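PDB 7C6O: cobalamin biosynthesis protein CobN from Mycobacterium tuberculosis, which forms the large, catalytic subunit of cobaltochelatase, the enzyme that inserts cobalt into the corrin ring during cobalamin synthesis at the expense of ATP. Local coordinates for residues V86-G91 with I139-G144; R869-D872 with R876-R879; Q1177-M1182 with L1221-G1226. All blocks are in the same frame, centred on the assembly; numbering follows the deposited sequence.

Interaction 1: V86-G91 with I139-G144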
loop_
_atom_site.group_PDB
_atom_site.type_symbol
_atom_site.label_atom_id
_atom_site.label_comp_id
_atom_site.label_asym_id
_atom_site.label_seq_id
_atom_site.Cartn_x
_atom_site.Cartn_y
_atom_site.Cartn_z
ATOM N N VAL A 86 -9.102 15.849 48.376
ATOM C CA VAL A 86 -7.758 15.474 47.957
ATOM C C VAL A 86 -7.493 16.109 46.603
ATOM O O VAL A 86 -8.300 15.962 45.679
ATOM C CB VAL A 86 -7.588 13.947 47.876
ATOM C CG1 VAL A 86 -6.189 13.594 47.390
ATOM C CG2 VAL A 86 -7.863 13.318 49.220
ATOM N N ILE A 87 -6.366 16.806 46.487
ATOM C CA ILE A 87 -5.959 17.463 45.250
ATOM C C ILE A 87 -4.613 16.890 44.826
ATOM O O ILE A 87 -3.668 16.872 45.621
ATOM C CB ILE A 87 -5.871 18.990 45.424
ATOM C CG1 ILE A 87 -7.229 19.564 45.842
ATOM C CG2 ILE A 87 -5.374 19.647 44.145
ATOM C CD1 ILE A 87 -7.190 21.044 46.164
ATOM N N ARG A 88 -4.529 16.421 43.580
ATOM C CA ARG A 88 -3.282 15.909 43.015
ATOM C C ARG A 88 -3.033 16.592 41.678
ATOM O O ARG A 88 -3.809 16.406 40.735
ATOM C CB ARG A 88 -3.336 14.385 42.836
ATOM C CG ARG A 88 -2.028 13.765 42.335
ATOM C CD ARG A 88 -1.999 12.253 42.568
ATOM N NE ARG A 88 -0.716 11.663 42.187
ATOM C CZ ARG A 88 -0.506 10.996 41.055
ATOM N NH1 ARG A 88 -1.495 10.824 40.188
ATOM N NH2 ARG A 88 0.693 10.497 40.793
ATOM N N ILE A 89 -1.958 17.382 41.594
ATOM C CA ILE A 89 -1.633 18.125 40.381
ATOM C C ILE A 89 -0.127 18.115 40.141
ATOM O O ILE A 89 0.675 17.943 41.061
ATOM C CB ILE A 89 -2.128 19.592 40.431
ATOM C CG1 ILE A 89 -1.445 20.344 41.574
ATOM C CG2 ILE A 89 -3.647 19.663 40.558
ATOM C CD1 ILE A 89 -1.836 21.802 41.660
ATOM N N LEU A 90 0.248 18.319 38.882
ATOM C CA LEU A 90 1.626 18.619 38.522
ATOM C C LEU A 90 1.875 20.119 38.615
ATOM O O LEU A 90 0.966 20.931 38.423
ATOM C CB LEU A 90 1.942 18.139 37.105
ATOM C CG LEU A 90 1.990 16.637 36.849
ATOM C CD1 LEU A 90 2.168 16.376 35.364
ATOM C CD2 LEU A 90 3.120 16.009 37.640
ATOM N N GLY A 91 3.121 20.483 38.909
ATOM C CA GLY A 91 3.516 21.875 38.938
ATOM C C GLY A 91 3.418 22.553 40.286
ATOM O O GLY A 91 3.654 23.766 40.367
ATOM N N ILE A 139 1.664 8.536 48.647
ATOM C CA ILE A 139 2.127 7.205 48.270
ATOM C C ILE A 139 0.981 6.375 47.701
ATOM O O ILE A 139 1.148 5.681 46.690
ATOM C CB ILE A 139 2.793 6.520 49.477
ATOM C CG1 ILE A 139 4.021 7.321 49.919
ATOM C CG2 ILE A 139 3.172 5.083 49.140
ATOM C CD1 ILE A 139 4.689 6.798 51.176
ATOM N N TYR A 140 -0.196 6.426 48.337
ATOM C CA TYR A 140 -1.363 5.718 47.814
ATOM C C TYR A 140 -1.610 6.075 46.355
ATOM O O TYR A 140 -1.847 5.200 45.515
ATOM C CB TYR A 140 -2.610 6.049 48.640
ATOM C CG TYR A 140 -2.828 5.232 49.892
ATOM C CD1 TYR A 140 -3.140 3.876 49.823
ATOM C CD2 TYR A 140 -2.777 5.827 51.145
ATOM C CE1 TYR A 140 -3.364 3.134 50.974
ATOM C CE2 TYR A 140 -2.998 5.098 52.297
ATOM C CZ TYR A 140 -3.291 3.755 52.208
ATOM O OH TYR A 140 -3.509 3.037 53.361
ATOM N N LEU A 141 -1.554 7.369 46.038
ATOM C CA LEU A 141 -1.867 7.829 44.692
ATOM C C LEU A 141 -0.703 7.628 43.730
ATOM O O LEU A 141 -0.931 7.381 42.540
ATOM C CB LEU A 141 -2.285 9.300 44.740
ATOM C CG LEU A 141 -3.630 9.525 45.442
ATOM C CD1 LEU A 141 -3.810 10.975 45.866
ATOM C CD2 LEU A 141 -4.769 9.088 44.530
ATOM N N ALA A 142 0.536 7.727 44.217
ATOM C CA ALA A 142 1.691 7.487 43.354
ATOM C C ALA A 142 1.701 6.052 42.845
ATOM O O ALA A 142 1.914 5.804 41.653
ATOM C CB ALA A 142 2.987 7.806 44.099
ATOM N N HIS A 143 1.470 5.088 43.740
ATOM C CA HIS A 143 1.342 3.701 43.303
ATOM C C HIS A 143 0.071 3.498 42.491
ATOM O O HIS A 143 0.086 2.809 41.464
ATOM C CB HIS A 143 1.360 2.759 44.506
ATOM C CG HIS A 143 2.704 2.628 45.150
ATOM N ND1 HIS A 143 3.845 2.333 44.434
ATOM C CD2 HIS A 143 3.089 2.741 46.443
ATOM C CE1 HIS A 143 4.876 2.276 45.259
ATOM N NE2 HIS A 143 4.445 2.520 46.483
ATOM N N GLY A 144 -1.037 4.086 42.938
ATOM C CA GLY A 144 -2.278 4.020 42.201
ATOM C C GLY A 144 -2.902 2.633 42.201
ATOM O O GLY A 144 -2.546 1.737 42.971
#

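Interaction 2: R869-D872 with R876-R879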
loop_
_atom_site.group_PDB
_atom_site.type_symbol
_atom_site.label_atom_id
_atom_site.label_comp_id
_atom_site.label_asym_id
_atom_site.label_seq_id
_atom_site.Cartn_x
_atom_site.Cartn_y
_atom_site.Cartn_z
ATOM N N ARG A 869 8.513 22.204 -19.875
ATOM C CA ARG A 869 8.106 21.525 -21.101
ATOM C C ARG A 869 6.885 22.197 -21.716
ATOM O O ARG A 869 6.844 22.452 -22.926
ATOM C CB ARG A 869 7.821 20.049 -20.817
ATOM C CG ARG A 869 7.458 19.237 -22.056
ATOM C CD ARG A 869 8.628 19.165 -23.032
ATOM N NE ARG A 869 8.261 18.540 -24.301
ATOM C CZ ARG A 869 8.532 17.279 -24.626
ATOM N NH1 ARG A 869 9.179 16.493 -23.776
ATOM N NH2 ARG A 869 8.161 16.805 -25.807
ATOM N N TYR A 870 5.875 22.493 -20.894
ATOM C CA TYR A 870 4.653 23.095 -21.416
ATOM C C TYR A 870 4.927 24.477 -21.995
ATOM O O TYR A 870 4.473 24.803 -23.098
ATOM C CB TYR A 870 3.593 23.176 -20.319
ATOM C CG TYR A 870 2.230 23.570 -20.837
ATOM C CD1 TYR A 870 1.855 24.906 -20.932
ATOM C CD2 TYR A 870 1.324 22.606 -21.253
ATOM C CE1 TYR A 870 0.608 25.266 -21.412
ATOM C CE2 TYR A 870 0.076 22.955 -21.727
ATOM C CZ TYR A 870 -0.276 24.285 -21.808
ATOM O OH TYR A 870 -1.518 24.629 -22.285
ATOM N N ARG A 871 5.668 25.306 -21.258
ATOM C CA ARG A 871 5.947 26.660 -21.724
ATOM C C ARG A 871 6.807 26.642 -22.983
ATOM O O ARG A 871 6.629 27.484 -23.873
ATOM C CB ARG A 871 6.612 27.464 -20.607
ATOM C CG ARG A 871 6.739 28.952 -20.894
ATOM C CD ARG A 871 6.991 29.744 -19.618
ATOM N NE ARG A 871 7.344 31.133 -19.900
ATOM C CZ ARG A 871 6.462 32.113 -20.069
ATOM N NH1 ARG A 871 5.162 31.864 -19.987
ATOM N NH2 ARG A 871 6.880 33.345 -20.323
ATOM N N ASP A 872 7.729 25.679 -23.086
ATOM C CA ASP A 872 8.533 25.549 -24.299
ATOM C C ASP A 872 7.660 25.272 -25.517
ATOM O O ASP A 872 7.940 25.768 -26.615
ATOM C CB ASP A 872 9.569 24.436 -24.132
ATOM C CG ASP A 872 10.772 24.872 -23.319
ATOM O OD1 ASP A 872 10.866 26.071 -22.980
ATOM O OD2 ASP A 872 11.624 24.010 -23.019
ATOM N N ARG A 876 3.417 29.751 -22.862
ATOM C CA ARG A 876 2.639 30.270 -21.746
ATOM C C ARG A 876 2.546 29.192 -20.679
ATOM O O ARG A 876 2.768 28.009 -20.948
ATOM C CB ARG A 876 1.241 30.711 -22.190
ATOM C CG ARG A 876 0.490 29.660 -22.990
ATOM C CD ARG A 876 -0.999 29.703 -22.689
ATOM N NE ARG A 876 -1.569 31.026 -22.923
ATOM C CZ ARG A 876 -2.756 31.416 -22.472
ATOM N NH1 ARG A 876 -3.500 30.584 -21.753
ATOM N NH2 ARG A 876 -3.199 32.640 -22.731
ATOM N N TRP A 877 2.216 29.616 -19.462
ATOM C CA TRP A 877 2.040 28.669 -18.375
ATOM C C TRP A 877 0.737 27.893 -18.555
ATOM O O TRP A 877 -0.251 28.431 -19.063
ATOM C CB TRP A 877 2.015 29.384 -17.026
ATOM C CG TRP A 877 3.200 30.247 -16.755
ATOM C CD1 TRP A 877 3.246 31.610 -16.787
ATOM C CD2 TRP A 877 4.515 29.810 -16.395
ATOM N NE1 TRP A 877 4.508 32.049 -16.474
ATOM C CE2 TRP A 877 5.307 30.962 -16.229
ATOM C CE3 TRP A 877 5.101 28.555 -16.201
ATOM C CZ2 TRP A 877 6.653 30.899 -15.880
ATOM C CZ3 TRP A 877 6.438 28.494 -15.854
ATOM C CH2 TRP A 877 7.199 29.659 -15.696
ATOM N N PRO A 878 0.704 26.627 -18.141
ATOM C CA PRO A 878 -0.576 25.915 -18.094
ATOM C C PRO A 878 -1.440 26.466 -16.969
ATOM O O PRO A 878 -0.957 26.727 -15.865
ATOM C CB PRO A 878 -0.165 24.462 -17.832
ATOM C CG PRO A 878 1.110 24.584 -17.064
ATOM C CD PRO A 878 1.812 25.809 -17.611
ATOM N N ARG A 879 -2.725 26.661 -17.266
ATOM C CA ARG A 879 -3.634 27.200 -16.258
ATOM C C ARG A 879 -3.874 26.203 -15.133
ATOM O O ARG A 879 -4.049 26.604 -13.976
ATOM C CB ARG A 879 -4.960 27.600 -16.904
ATOM C CG ARG A 879 -5.698 26.441 -17.556
ATOM C CD ARG A 879 -6.899 26.898 -18.368
ATOM N NE ARG A 879 -7.439 25.804 -19.171
ATOM C CZ ARG A 879 -6.947 25.433 -20.350
ATOM N NH1 ARG A 879 -5.903 26.069 -20.863
ATOM N NH2 ARG A 879 -7.496 24.425 -21.017
#

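Interaction 3: Q1177-M1182 with L1221-G1226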
loop_
_atom_site.group_PDB
_atom_site.type_symbol
_atom_site.label_atom_id
_atom_site.label_comp_id
_atom_site.label_asym_id
_atom_site.label_seq_id
_atom_site.Cartn_x
_atom_site.Cartn_y
_atom_site.Cartn_z
ATOM N N GLN A 1177 7.554 -18.057 -34.960
ATOM C CA GLN A 1177 8.146 -18.483 -33.696
ATOM C C GLN A 1177 7.276 -18.083 -32.511
ATOM O O GLN A 1177 7.054 -18.888 -31.598
ATOM C CB GLN A 1177 9.552 -17.903 -33.548
ATOM C CG GLN A 1177 10.263 -18.344 -32.275
ATOM C CD GLN A 1177 11.665 -17.777 -32.156
ATOM O OE1 GLN A 1177 12.085 -16.954 -32.967
ATOM N NE2 GLN A 1177 12.397 -18.219 -31.138
ATOM N N ASN A 1178 6.772 -16.848 -32.502
ATOM C CA ASN A 1178 5.967 -16.415 -31.366
ATOM C C ASN A 1178 4.589 -17.063 -31.385
ATOM O O ASN A 1178 4.043 -17.398 -30.327
ATOM C CB ASN A 1178 5.844 -14.894 -31.347
ATOM C CG ASN A 1178 5.687 -14.353 -29.943
ATOM O OD1 ASN A 1178 6.607 -14.447 -29.130
ATOM N ND2 ASN A 1178 4.517 -13.795 -29.643
ATOM N N ARG A 1179 4.011 -17.254 -32.575
ATOM C CA ARG A 1179 2.718 -17.927 -32.670
ATOM C C ARG A 1179 2.796 -19.355 -32.142
ATOM O O ARG A 1179 1.903 -19.807 -31.417
ATOM C CB ARG A 1179 2.226 -17.928 -34.116
ATOM C CG ARG A 1179 1.043 -18.849 -34.343
ATOM C CD ARG A 1179 -0.187 -18.074 -34.756
ATOM N NE ARG A 1179 -0.245 -17.876 -36.200
ATOM C CZ ARG A 1179 -1.089 -18.512 -37.004
ATOM N NH1 ARG A 1179 -1.954 -19.383 -36.502
ATOM N NH2 ARG A 1179 -1.076 -18.270 -38.306
ATOM N N THR A 1180 3.853 -20.084 -32.509
ATOM C CA THR A 1180 4.038 -21.436 -31.995
ATOM C C THR A 1180 4.145 -21.438 -30.477
ATOM O O THR A 1180 3.546 -22.286 -29.804
ATOM C CB THR A 1180 5.283 -22.067 -32.618
ATOM O OG1 THR A 1180 5.075 -22.250 -34.023
ATOM C CG2 THR A 1180 5.591 -23.412 -31.969
ATOM N N PHE A 1181 4.908 -20.493 -29.922
ATOM C CA PHE A 1181 5.027 -20.387 -28.472
ATOM C C PHE A 1181 3.682 -20.073 -27.829
ATOM O O PHE A 1181 3.294 -20.701 -26.835
ATOM C CB PHE A 1181 6.064 -19.319 -28.117
ATOM C CG PHE A 1181 5.965 -18.827 -26.702
ATOM C CD1 PHE A 1181 6.398 -19.615 -25.648
ATOM C CD2 PHE A 1181 5.439 -17.575 -26.426
ATOM C CE1 PHE A 1181 6.306 -19.167 -24.344
ATOM C CE2 PHE A 1181 5.349 -17.119 -25.121
ATOM C CZ PHE A 1181 5.783 -17.918 -24.081
ATOM N N MET A 1182 2.955 -19.097 -28.383
ATOM C CA MET A 1182 1.642 -18.749 -27.846
ATOM C C MET A 1182 0.686 -19.932 -27.909
ATOM O O MET A 1182 -0.061 -20.188 -26.957
ATOM C CB MET A 1182 1.051 -17.562 -28.611
ATOM C CG MET A 1182 1.821 -16.254 -28.487
ATOM S SD MET A 1182 1.745 -15.498 -26.853
ATOM C CE MET A 1182 -0.024 -15.469 -26.558
ATOM N N LEU A 1221 -7.750 -16.438 -35.050
ATOM C CA LEU A 1221 -8.938 -16.666 -34.233
ATOM C C LEU A 1221 -9.537 -18.040 -34.506
ATOM O O LEU A 1221 -9.875 -18.780 -33.577
ATOM C CB LEU A 1221 -9.985 -15.582 -34.499
ATOM C CG LEU A 1221 -9.885 -14.224 -33.811
ATOM C CD1 LEU A 1221 -11.190 -13.465 -33.997
ATOM C CD2 LEU A 1221 -9.560 -14.381 -32.335
ATOM N N LEU A 1222 -9.665 -18.397 -35.786
ATOM C CA LEU A 1222 -10.332 -19.642 -36.154
ATOM C C LEU A 1222 -9.510 -20.860 -35.753
ATOM O O LEU A 1222 -10.053 -21.830 -35.211
ATOM C CB LEU A 1222 -10.612 -19.650 -37.658
ATOM C CG LEU A 1222 -11.670 -20.636 -38.150
ATOM C CD1 LEU A 1222 -13.020 -20.318 -37.526
ATOM C CD2 LEU A 1222 -11.759 -20.614 -39.668
ATOM N N GLU A 1223 -8.198 -20.836 -36.011
ATOM C CA GLU A 1223 -7.360 -21.975 -35.654
ATOM C C GLU A 1223 -7.228 -22.130 -34.146
ATOM O O GLU A 1223 -7.119 -23.256 -33.650
ATOM C CB GLU A 1223 -5.976 -21.837 -36.284
ATOM C CG GLU A 1223 -5.971 -21.882 -37.799
ATOM C CD GLU A 1223 -4.572 -21.813 -38.375
ATOM O OE1 GLU A 1223 -3.604 -22.014 -37.611
ATOM O OE2 GLU A 1223 -4.440 -21.554 -39.589
ATOM N N THR A 1224 -7.230 -21.020 -33.406
ATOM C CA THR A 1224 -7.082 -21.102 -31.956
ATOM C C THR A 1224 -8.348 -21.643 -31.302
ATOM O O THR A 1224 -8.274 -22.419 -30.341
ATOM C CB THR A 1224 -6.716 -19.731 -31.393
ATOM O OG1 THR A 1224 -5.480 -19.302 -31.976
ATOM C CG2 THR A 1224 -6.555 -19.800 -29.885
ATOM N N GLU A 1225 -9.518 -21.255 -31.810
ATOM C CA GLU A 1225 -10.747 -21.909 -31.376
ATOM C C GLU A 1225 -10.732 -23.388 -31.740
ATOM O O GLU A 1225 -11.244 -24.224 -30.989
ATOM C CB GLU A 1225 -11.960 -21.212 -31.993
ATOM C CG GLU A 1225 -12.128 -19.761 -31.572
ATOM C CD GLU A 1225 -13.201 -19.037 -32.367
ATOM O OE1 GLU A 1225 -13.785 -19.662 -33.278
ATOM O OE2 GLU A 1225 -13.460 -17.845 -32.086
ATOM N N GLY A 1226 -10.148 -23.727 -32.892
ATOM C CA GLY A 1226 -10.102 -25.120 -33.318
ATOM C C GLY A 1226 -9.069 -25.932 -32.564
ATOM O O GLY A 1226 -9.288 -27.108 -32.260
#

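Interaction 1: V86-G91 with I139-G144
The guanidinium of Arg-88 is anchored through NH1 by a salt bridge to Asp-51 OD2, while the carbonyl O of Leu-141 stands over the middle of one of its faces, 3.9 Å from Arg-88 CZ. No hydrogen bond joins residues 86-91 to 139-144; with the oxygen above the plane rather than at an N-H, the attraction is probably electrostatic. CG of Arg-88 lies opposite the backbone N (chi1 -176°), and the chain then runs out straight, so its methylenes pass alongside Leu-141 in the opposite sense, with Arg-88 CD 3.7 Å from Leu-141 CB. Arginine suits this border because its apolar shaft covers the leucine and its charged tip travels on to the acid.

Strand 84-89 is one of the two inner strands of a four-stranded parallel sheet in order 2-1-3-4, consistent with a flavodoxin-like alpha/beta domain, and helix 131-143 lies against one face. The axes of the short segments 86-89 and 139-143 approach to 10.8 Å, with a crossing angle of -48°. Two residues before Arg-88 on the strand, Val-86 CG1 meets Leu-141 CD1 tip to tip at 3.9 Å, both residues being buried. Leu-156 of helix 146-161 and Val-111 of strand 110-114 also touch Val-86.

Interaction 2: R869-D872 with R876-R879
Charge and pi electrons meet where Arg-871 lies on Trp-877: the guanidinium stacks almost flat on the indole, planes 18° apart, and Arg-871 CZ is 4.4 Å from the centroid of the five-membered ring, a cation-pi pair. The chain of Arg-871 is extended from CG to NE, which lays CD on the same face. Trp-877 starts away from the helix, yet CG opposite its carbonyl carbon (chi1 -55°) brings the indole back over the arginine.

Two CH-pi contacts add to this. Arg-871 CD rests 3.8 Å from the centroid of the Trp-877 six-membered ring, and Pro-878 CB sits 3.7 Å from that of the Tyr-870 ring, 11° off its normal. A flat tyrosine and a rigid proline ring suit this buried join between helix 853-874 and strand 880-885, an inner strand of a mixed beta-sheet in an alpha/beta region; Val-1056 of the adjacent strand touches both rings.

Polar backbone contacts are weak here. Arg-876 O faces the Tyr-870 ring edge in its plane, 3.2 Å from Tyr-870 CD1, and also receives a CA-H···O contact from Arg-871 CA at 3.5 Å. This oxygen is buried with no hydrogen-bond partner in the model.

Interaction 3: Q1177-M1182 with L1221-G1226
Two helical segments face each other here with their backbones well separated, the CA atoms of Arg-1179 and Glu-1223 being 11.3 Å apart, so the gap is spanned by long side chains. Each segment keeps the regular i to i-4 bonding of an alpha-helix, as in Met-1182 N to Asn-1178 O at 2.8 Å and Gly-1226 N to Leu-1222 O at 3.0 Å.

A single salt bridge carries the contact. Arg-1179 NH1 donates to Glu-1223 OE1 at 3.3 Å, a long bond that is also bent, with 144° at the hydrogen. The acceptor sits at the edge of the guanidinium, near its plane. Seen from the carboxylate the meeting is less regular, since the nitrogen comes in from above, 60° out of the plane. Such a pairing is probably held more by charge than by direction, which fits a site at the protein surface.

The two side chains cross at about a right angle. Arg-1179 leaves its helix with CG opposite the backbone N and then bends at chi2 and chi3, swinging the guanidinium round to offer one nitrogen. Glu-1223 stays extended beyond CG. Its second oxygen is engaged within its own helix, where OE2 accepts from Gln-1219 NE2, one turn back; this bond probably limits rotation of the carboxylate and steadies OE1 for the arginine. Length and opposite charge suit both residues to a gap of this width.

Helix 1187-1203, which lies between the two helices in the chain, touches both: Met-1193 meets Met-1182, while Leu-1198 and Leu-1190 meet Leu-1221 and Thr-1224 respectively. Helix 1136-1157 packs against Asn-1178, Phe-1181 and Met-1182, and the salt bridge lies at the surface of this all-helical C-terminal region.

The three contacts share no elements and do not touch. Interaction 1 and interaction 3 lie on opposite sides of the chain's centre, their own centres about 82 Å apart. Interactions 1 and 2 are partly buried: each has an apolar interior beside a sheet and an arginine towards its margin, but the first joins a strand to a helix distant in sequence, whereas the second folds a loop back on the helix just before it. Interaction 3 is a surface contact between two helices and rests on one charged hydrogen bond, a salt bridge. An arginine serves in all three: that of 86-91 turns to an outside aspartate, that of 869-872 to the indole face of Trp-877, and that of 1177-1182 to Glu-1223.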